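Local coordinates for protein 2,4-dihydroxyhept-2-ene-1,7-dioic acid aldolase (Kordia algicida OT-1, PDB 6BDE) that binds heme b and, as a member of the heme nitric oxide/oxygen (H-NOX) family, probably senses nitric oxide in signalling, at residues V121-K124 and L129-I132; E163-K166 and T170-K173; L19-K24 and S56-V61. The protein carries 1 engineered substitution. One frame throughout, in Å; residues are numbered along the deposited sequence.

Contact 1 (V121-K124 and L129-I132)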
loop_
_atom_site.group_PDB
_atom_site.type_symbol
_atom_site.label_atom_id
_atom_site.label_comp_id
_atom_site.label_asym_id
_atom_site.label_seq_id
_atom_site.Cartn_x
_atom_site.Cartn_y
_atom_site.Cartn_z
ATOM N N VAL A 121 -2.352 -2.880 16.922
ATOM C CA VAL A 121 -2.824 -4.245 17.121
ATOM C C VAL A 121 -3.801 -4.266 18.289
ATOM O O VAL A 121 -3.507 -3.740 19.370
ATOM C CB VAL A 121 -1.646 -5.198 17.369
ATOM C CG1 VAL A 121 -2.152 -6.606 17.659
ATOM C CG2 VAL A 121 -0.704 -5.199 16.176
ATOM N N GLU A 122 -4.973 -4.862 18.070
ATOM C CA GLU A 122 -5.944 -5.082 19.132
ATOM C C GLU A 122 -6.051 -6.538 19.554
ATOM O O GLU A 122 -6.280 -6.810 20.734
ATOM C CB GLU A 122 -7.329 -4.582 18.702
ATOM C CG GLU A 122 -7.410 -3.075 18.518
ATOM C CD GLU A 122 -8.822 -2.593 18.253
ATOM O OE1 GLU A 122 -9.653 -3.402 17.788
ATOM O OE2 GLU A 122 -9.103 -1.403 18.510
ATOM N N GLU A 123 -5.893 -7.474 18.620
ATOM C CA GLU A 123 -5.884 -8.900 18.912
ATOM C C GLU A 123 -4.853 -9.573 18.020
ATOM O O GLU A 123 -4.610 -9.138 16.892
ATOM C CB GLU A 123 -7.262 -9.542 18.691
ATOM C CG GLU A 123 -8.375 -8.965 19.550
ATOM C CD GLU A 123 -9.741 -9.478 19.147
ATOM O OE1 GLU A 123 -9.827 -10.618 18.645
ATOM O OE2 GLU A 123 -10.731 -8.737 19.328
ATOM N N LYS A 124 -4.247 -10.643 18.532
ATOM C CA LYS A 124 -3.226 -11.355 17.772
ATOM C C LYS A 124 -3.103 -12.782 18.282
ATOM O O LYS A 124 -2.913 -13.000 19.483
ATOM C CB LYS A 124 -1.869 -10.648 17.868
ATOM C CG LYS A 124 -0.734 -11.415 17.210
ATOM C CD LYS A 124 0.602 -10.720 17.409
ATOM C CE LYS A 124 1.707 -11.418 16.631
ATOM N NZ LYS A 124 1.758 -12.878 16.921
ATOM N N LEU A 129 -5.031 -11.806 13.259
ATOM C CA LEU A 129 -4.521 -10.482 13.591
ATOM C C LEU A 129 -5.588 -9.446 13.278
ATOM O O LEU A 129 -6.098 -9.399 12.155
ATOM C CB LEU A 129 -3.237 -10.173 12.812
ATOM C CG LEU A 129 -2.633 -8.785 13.044
ATOM C CD1 LEU A 129 -2.138 -8.660 14.475
ATOM C CD2 LEU A 129 -1.510 -8.521 12.058
ATOM N N THR A 130 -5.922 -8.623 14.270
ATOM C CA THR A 130 -6.862 -7.522 14.102
ATOM C C THR A 130 -6.130 -6.221 14.397
ATOM O O THR A 130 -5.617 -6.034 15.505
ATOM C CB THR A 130 -8.078 -7.680 15.018
ATOM O OG1 THR A 130 -8.795 -8.869 14.663
ATOM C CG2 THR A 130 -9.005 -6.478 14.887
ATOM N N MET A 131 -6.078 -5.332 13.408
ATOM C CA MET A 131 -5.365 -4.071 13.529
ATOM C C MET A 131 -6.257 -2.918 13.094
ATOM O O MET A 131 -7.137 -3.076 12.243
ATOM C CB MET A 131 -4.081 -4.063 12.688
ATOM C CG MET A 131 -2.999 -5.003 13.181
ATOM S SD MET A 131 -1.432 -4.716 12.340
ATOM C CE MET A 131 -1.899 -5.018 10.640
ATOM N N ILE A 132 -6.016 -1.753 13.687
ATOM C CA ILE A 132 -6.705 -0.522 13.321
ATOM C C ILE A 132 -5.760 0.312 12.468
ATOM O O ILE A 132 -4.661 0.669 12.911
ATOM C CB ILE A 132 -7.167 0.261 14.560
ATOM C CG1 ILE A 132 -8.046 -0.615 15.452
ATOM C CG2 ILE A 132 -7.925 1.510 14.139
ATOM C CD1 ILE A 132 -9.313 -1.093 14.777
#
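Thr130 O is gripped by two successive amides of the facing chain. Glu122 N makes the main bond, 2.9 Å to Thr130 O with an N-H...O angle of 171°. Glu123 N adds a weak second bond, 3.4 Å from the same Thr130 O. Thr130 N answers with a nearly straight bond to Glu123 O, 3.0 Å long at 176°, its donor tilted out of the carbonyl plane. The register slips by one residue here, and Glu122, with near-helical backbone angles, is the extra one.

Val121, Lys124, Leu129 and Met131 share one face. Val121 straddles its two neighbours with its two methyls. Val121 CG1 meets Leu129 CD1 at 3.8 Å, the side chains crossing at about a right angle. Val121 CG2 lies against Met131 CG, also 3.8 Å away. Leu129 has CG anti to the backbone N (chi1 178°), and this brings CD1 to the facing strand, where CD1 comes within 3.5 Å of Glu123 O and also meets the base of Lys124. Ile93, Leu96 and Ala97 pack on Leu129 as well. Past the leucine, the rest of the lysine runs off to a long, weak ion pair with Glu94.

Glu122 sends its extended chain over Ile132. Glu122 OE2 rests 3.3 Å from Ile132 CG1, a carbon neighbour. The aliphatic part of Lys173 packs against both residues. On the face opposite Val121, the Glu123 and Thr130 side chains come closest at their CB atoms.

The Met131 side chain is about 5 Å from the heme. Two residues opposite one make this a classic beta bulge, set in an antiparallel hairpin of the H-NOX heme domain.

Contact 2 (E163-K166 and T170-K173); sequences EKIK and TEVK
Glu163 and Lys173 form a hydrogen-bonded pair of an antiparallel beta hairpin, and this end is the tight part of the contact. Glu163 N reaches Lys173 O at 2.9 Å, in the carbonyl plane. Lys173 N returns a bond to Glu163 O at 2.8 Å. Between the two chains Val172 CA-H also faces Glu163 O. Val172 is buried, and with Lys164 it turns to the face covered by His140 of helix 140-153.

Toward the turn the ladder changes. Glu171 O takes two successive amides. Ile165 N is the nearer, 2.8 Å from Glu171 O, but its bond is bent to 132°. Lys166 N is 3.3 Å from Glu171 O with a straighter approach of 161°, in the carbonyl plane and on a lone pair. One oxygen thus holds two successive amides of the chain near the turn.

The solvent side is looser. Ile165 is exposed and lies across the Glu171 chain at a slant, with Ile165 CB 3.8 Å from Glu171 CG, while its CG2 comes near the carboxylate. Glu171 chi1 is -176°, which carries CG beside its own carbonyl carbon and sets it against Ile165. Ile132 of the next strand packs on the same glutamate. Glu163 and Lys173 run side by side in the same direction, and the Lys173 chain rests on Thr130 and Ile132. Only their charged ends are loose: Glu163 OE1 and Lys173 NZ stay 4.6 Å apart, beyond a salt bridge. Their charges can probably still attract weakly.

Lys166 closes the far end. Its CD passes 3.7 Å from Glu171 CB, nearly at a right angle to that side chain. The lysine then bends at chi3 and brings NZ to 2.9 Å from Thr170 OG1, a hydroxyl also hydrogen-bonded to Asp168 OD1.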
loop_
_atom_site.group_PDB
_atom_site.type_symbol
_atom_site.label_atom_id
_atom_site.label_comp_id
_atom_site.label_asym_id
_atom_site.label_seq_id
_atom_site.Cartn_x
_atom_site.Cartn_y
_atom_site.Cartn_z
ATOM N N GLU A 163 -13.232 -3.090 7.712
ATOM C CA GLU A 163 -14.396 -2.407 8.269
ATOM C C GLU A 163 -14.053 -0.931 8.412
ATOM O O GLU A 163 -13.195 -0.565 9.221
ATOM C CB GLU A 163 -14.799 -3.007 9.616
ATOM C CG GLU A 163 -15.168 -4.478 9.568
ATOM C CD GLU A 163 -15.718 -4.978 10.890
ATOM O OE1 GLU A 163 -15.727 -4.196 11.865
ATOM O OE2 GLU A 163 -16.138 -6.152 10.958
ATOM N N LYS A 164 -14.720 -0.088 7.628
ATOM C CA LYS A 164 -14.486 1.351 7.678
ATOM C C LYS A 164 -15.162 1.921 8.919
ATOM O O LYS A 164 -16.392 2.017 8.975
ATOM C CB LYS A 164 -15.006 2.024 6.412
ATOM C CG LYS A 164 -14.295 1.597 5.139
ATOM C CD LYS A 164 -14.766 2.415 3.948
ATOM C CE LYS A 164 -14.247 1.842 2.641
ATOM N NZ LYS A 164 -14.929 2.445 1.463
ATOM N N ILE A 165 -14.361 2.293 9.919
ATOM C CA ILE A 165 -14.917 2.944 11.100
ATOM C C ILE A 165 -15.350 4.364 10.762
ATOM O O ILE A 165 -16.429 4.813 11.167
ATOM C CB ILE A 165 -13.903 2.914 12.257
ATOM C CG1 ILE A 165 -13.322 1.506 12.422
ATOM C CG2 ILE A 165 -14.560 3.374 13.547
ATOM C CD1 ILE A 165 -14.370 0.428 12.623
ATOM N N LYS A 166 -14.520 5.090 10.021
ATOM C CA LYS A 166 -14.908 6.350 9.407
ATOM C C LYS A 166 -15.199 6.105 7.933
ATOM O O LYS A 166 -14.452 5.396 7.253
ATOM C CB LYS A 166 -13.812 7.407 9.569
ATOM C CG LYS A 166 -13.483 7.733 11.020
ATOM C CD LYS A 166 -12.189 8.525 11.141
ATOM C CE LYS A 166 -12.390 9.989 10.779
ATOM N NZ LYS A 166 -11.087 10.693 10.606
ATOM N N THR A 170 -10.449 6.795 6.529
ATOM C CA THR A 170 -9.311 7.250 7.316
ATOM C C THR A 170 -9.136 6.474 8.615
ATOM O O THR A 170 -8.124 6.665 9.299
ATOM C CB THR A 170 -9.438 8.747 7.626
ATOM O OG1 THR A 170 -10.674 8.998 8.302
ATOM C CG2 THR A 170 -9.392 9.560 6.339
ATOM N N GLU A 171 -10.092 5.621 8.973
ATOM C CA GLU A 171 -9.943 4.689 10.088
ATOM C C GLU A 171 -10.594 3.378 9.672
ATOM O O GLU A 171 -11.813 3.324 9.479
ATOM C CB GLU A 171 -10.570 5.230 11.372
ATOM C CG GLU A 171 -10.345 4.327 12.576
ATOM C CD GLU A 171 -11.063 4.813 13.819
ATOM O OE1 GLU A 171 -11.558 5.959 13.813
ATOM O OE2 GLU A 171 -11.135 4.044 14.801
ATOM N N VAL A 172 -9.786 2.331 9.521
ATOM C CA VAL A 172 -10.242 1.051 8.991
ATOM C C VAL A 172 -9.744 -0.062 9.900
ATOM O O VAL A 172 -8.552 -0.120 10.222
ATOM C CB VAL A 172 -9.752 0.825 7.548
ATOM C CG1 VAL A 172 -10.276 -0.498 7.009
ATOM C CG2 VAL A 172 -10.173 1.979 6.649
ATOM N N LYS A 173 -10.652 -0.946 10.307
ATOM C CA LYS A 173 -10.295 -2.125 11.085
ATOM C C LYS A 173 -9.983 -3.275 10.134
ATOM O O LYS A 173 -10.834 -3.667 9.328
ATOM C CB LYS A 173 -11.422 -2.509 12.041
ATOM C CG LYS A 173 -11.099 -3.700 12.931
ATOM C CD LYS A 173 -12.353 -4.269 13.575
ATOM C CE LYS A 173 -12.157 -4.500 15.064
ATOM N NZ LYS A 173 -13.372 -5.076 15.705
#

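Contact 3 (L19-K24 and S56-V61); sequences LEMVDK and SANTDV
Met21 and Lys24 both pack on the side chain of Asn58, Met21 beside CB and ND2, Lys24 over the amide. They stand three residues apart on helix 19-27 and so project toward the same neighbour. Met21 starts with CG anti to its backbone N (chi1 179°), then bends at chi2 and again at chi3. The hooked chain sets both SD and CE against the base of the asparagine. Met21 CE is 3.6 Å from Asn58 CB, and the same methyl reaches Thr59 CG2 at 3.9 Å. Met21 SD takes a weak hydrogen bond from Asn58 ND2 at 3.6 Å.

Lys24 is shaped differently. It is extended beyond CG. The Lys24 and Asn58 side chains point at each other from opposite directions, and Lys24 CE passes over the flat of the amide, whereas Met21 SD sits close to its plane. Lys24 CG is 3.3 Å from Asn58 ND2, and Lys24 CE lies 3.6 Å from Asn58 CG. It is thus the carbon chain of the lysine, more than the ammonium, that covers the amide.

This is helix-to-helix packing at the surface of the H-NOX domain, away from the heme site. It joins helix 19-27 to the C-terminal end of helix 45-59. There the chain turns out of the helix at Asp60, which has a positive phi. Ser56 OG bonds to Val61 O at 2.6 Å across that exit, and Thr59 OG1 is tied back to Leu55 O.

Asn58 holds CG anti to the backbone carbonyl carbon (chi1 -66°), which brings ND2 up to both side chains of the other helix. The stronger polar partner of ND2 is Gln28 OE1. With an alanine here, Gln28 OE1 would probably lose this donor and the Lys24 chain would be freer to turn.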
loop_
_atom_site.group_PDB
_atom_site.type_symbol
_atom_site.label_atom_id
_atom_site.label_comp_id
_atom_site.label_asym_id
_atom_site.label_seq_id
_atom_site.Cartn_x
_atom_site.Cartn_y
_atom_site.Cartn_z
ATOM N N LEU A 19 1.056 4.846 -22.142
ATOM C CA LEU A 19 1.733 6.117 -21.902
ATOM C C LEU A 19 0.791 7.301 -22.074
ATOM O O LEU A 19 0.943 8.319 -21.387
ATOM C CB LEU A 19 2.929 6.259 -22.844
ATOM C CG LEU A 19 3.919 7.383 -22.532
ATOM C CD1 LEU A 19 4.737 7.048 -21.296
ATOM C CD2 LEU A 19 4.821 7.653 -23.728
ATOM N N GLU A 20 -0.177 7.195 -22.986
ATOM C CA GLU A 20 -1.119 8.288 -23.196
ATOM C C GLU A 20 -1.992 8.525 -21.970
ATOM O O GLU A 20 -2.379 9.667 -21.700
ATOM C CB GLU A 20 -1.989 8.009 -24.423
ATOM C CG GLU A 20 -2.586 6.608 -24.468
ATOM C CD GLU A 20 -1.666 5.598 -25.128
ATOM O OE1 GLU A 20 -1.784 4.393 -24.820
ATOM O OE2 GLU A 20 -0.823 6.010 -25.951
ATOM N N MET A 21 -2.316 7.467 -21.221
ATOM C CA MET A 21 -3.077 7.656 -19.993
ATOM C C MET A 21 -2.239 8.352 -18.926
ATOM O O MET A 21 -2.767 9.162 -18.157
ATOM C CB MET A 21 -3.599 6.308 -19.490
ATOM C CG MET A 21 -4.390 6.369 -18.192
ATOM S SD MET A 21 -5.906 7.336 -18.346
ATOM C CE MET A 21 -6.885 6.297 -19.428
ATOM N N VAL A 22 -0.935 8.063 -18.877
ATOM C CA VAL A 22 -0.049 8.759 -17.948
ATOM C C VAL A 22 -0.061 10.255 -18.234
ATOM O O VAL A 22 -0.184 11.081 -17.322
ATOM C CB VAL A 22 1.377 8.185 -18.029
ATOM C CG1 VAL A 22 2.301 8.927 -17.071
ATOM C CG2 VAL A 22 1.370 6.696 -17.730
ATOM N N ASP A 23 0.063 10.622 -19.512
ATOM C CA ASP A 23 -0.008 12.027 -19.895
ATOM C C ASP A 23 -1.386 12.612 -19.621
ATOM O O ASP A 23 -1.503 13.799 -19.294
ATOM C CB ASP A 23 0.339 12.189 -21.375
ATOM C CG ASP A 23 1.771 11.806 -21.682
ATOM O OD1 ASP A 23 1.998 11.121 -22.702
ATOM O OD2 ASP A 23 2.671 12.194 -20.909
ATOM N N LYS A 24 -2.438 11.800 -19.749
ATOM C CA LYS A 24 -3.795 12.308 -19.580
ATOM C C LYS A 24 -4.069 12.685 -18.129
ATOM O O LYS A 24 -4.500 13.807 -17.842
ATOM C CB LYS A 24 -4.808 11.273 -20.069
ATOM C CG LYS A 24 -6.253 11.654 -19.785
ATOM C CD LYS A 24 -7.209 11.032 -20.790
ATOM C CE LYS A 24 -8.647 11.435 -20.499
ATOM N NZ LYS A 24 -9.587 10.977 -21.558
ATOM N N SER A 56 -9.145 6.827 -12.148
ATOM C CA SER A 56 -10.366 6.065 -11.911
ATOM C C SER A 56 -11.481 6.499 -12.854
ATOM O O SER A 56 -12.224 5.660 -13.376
ATOM C CB SER A 56 -10.804 6.218 -10.455
ATOM O OG SER A 56 -11.940 5.417 -10.178
ATOM N N ALA A 57 -11.613 7.807 -13.084
ATOM C CA ALA A 57 -12.650 8.293 -13.989
ATOM C C ALA A 57 -12.362 7.890 -15.430
ATOM O O ALA A 57 -13.286 7.565 -16.186
ATOM C CB ALA A 57 -12.779 9.812 -13.872
ATOM N N ASN A 58 -11.088 7.898 -15.826
ATOM C CA ASN A 58 -10.747 7.594 -17.212
ATOM C C ASN A 58 -10.860 6.101 -17.499
ATOM O O ASN A 58 -11.319 5.704 -18.577
ATOM C CB ASN A 58 -9.337 8.099 -17.520
ATOM C CG ASN A 58 -9.239 9.610 -17.477
ATOM O OD1 ASN A 58 -10.253 10.307 -17.473
ATOM N ND2 ASN A 58 -8.017 10.124 -17.431
ATOM N N THR A 59 -10.464 5.261 -16.546
ATOM C CA THR A 59 -10.416 3.821 -16.763
ATOM C C THR A 59 -11.659 3.093 -16.271
ATOM O O THR A 59 -11.830 1.912 -16.594
ATOM C CB THR A 59 -9.183 3.230 -16.073
ATOM O OG1 THR A 59 -9.293 3.418 -14.656
ATOM C CG2 THR A 59 -7.919 3.917 -16.570
ATOM N N ASP A 60 -12.522 3.763 -15.505
ATOM C CA ASP A 60 -13.698 3.164 -14.874
ATOM C C ASP A 60 -13.327 2.069 -13.877
ATOM O O ASP A 60 -14.167 1.240 -13.517
ATOM C CB ASP A 60 -14.685 2.619 -15.917
ATOM C CG ASP A 60 -16.110 2.567 -15.399
ATOM O OD1 ASP A 60 -16.399 3.235 -14.383
ATOM O OD2 ASP A 60 -16.940 1.860 -16.006
ATOM N N VAL A 61 -12.078 2.050 -13.421
ATOM C CA VAL A 61 -11.640 1.164 -12.349
ATOM C C VAL A 61 -11.656 1.957 -11.052
ATOM O O VAL A 61 -11.188 3.101 -11.008
ATOM C CB VAL A 61 -10.241 0.584 -12.632
ATOM C CG1 VAL A 61 -9.760 -0.262 -11.456
ATOM C CG2 VAL A 61 -10.248 -0.222 -13.926
#

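Contact 3 comes first along the chain, then contact 1, then contact 2; each closes before the next opens. Contacts 1 and 2 are neighbours, their centres 13 Å apart. They lie in one antiparallel sheet, where strand 128-134 pairs with strand 171-178. Lys173 joins them: its CG lies 3.7 Å from Ile132 CD1 and its CE 3.7 Å from Thr130 CG2. Contact 3 is separate, its centre about 36 Å from that of contact 1 and 28 Å from that of contact 2. Contact 3 thus ties helices of the N-terminal part, while contacts 1 and 2 build the sheet beside the heme; contacts 1 and 3 lie on opposite sides of the chain's centre.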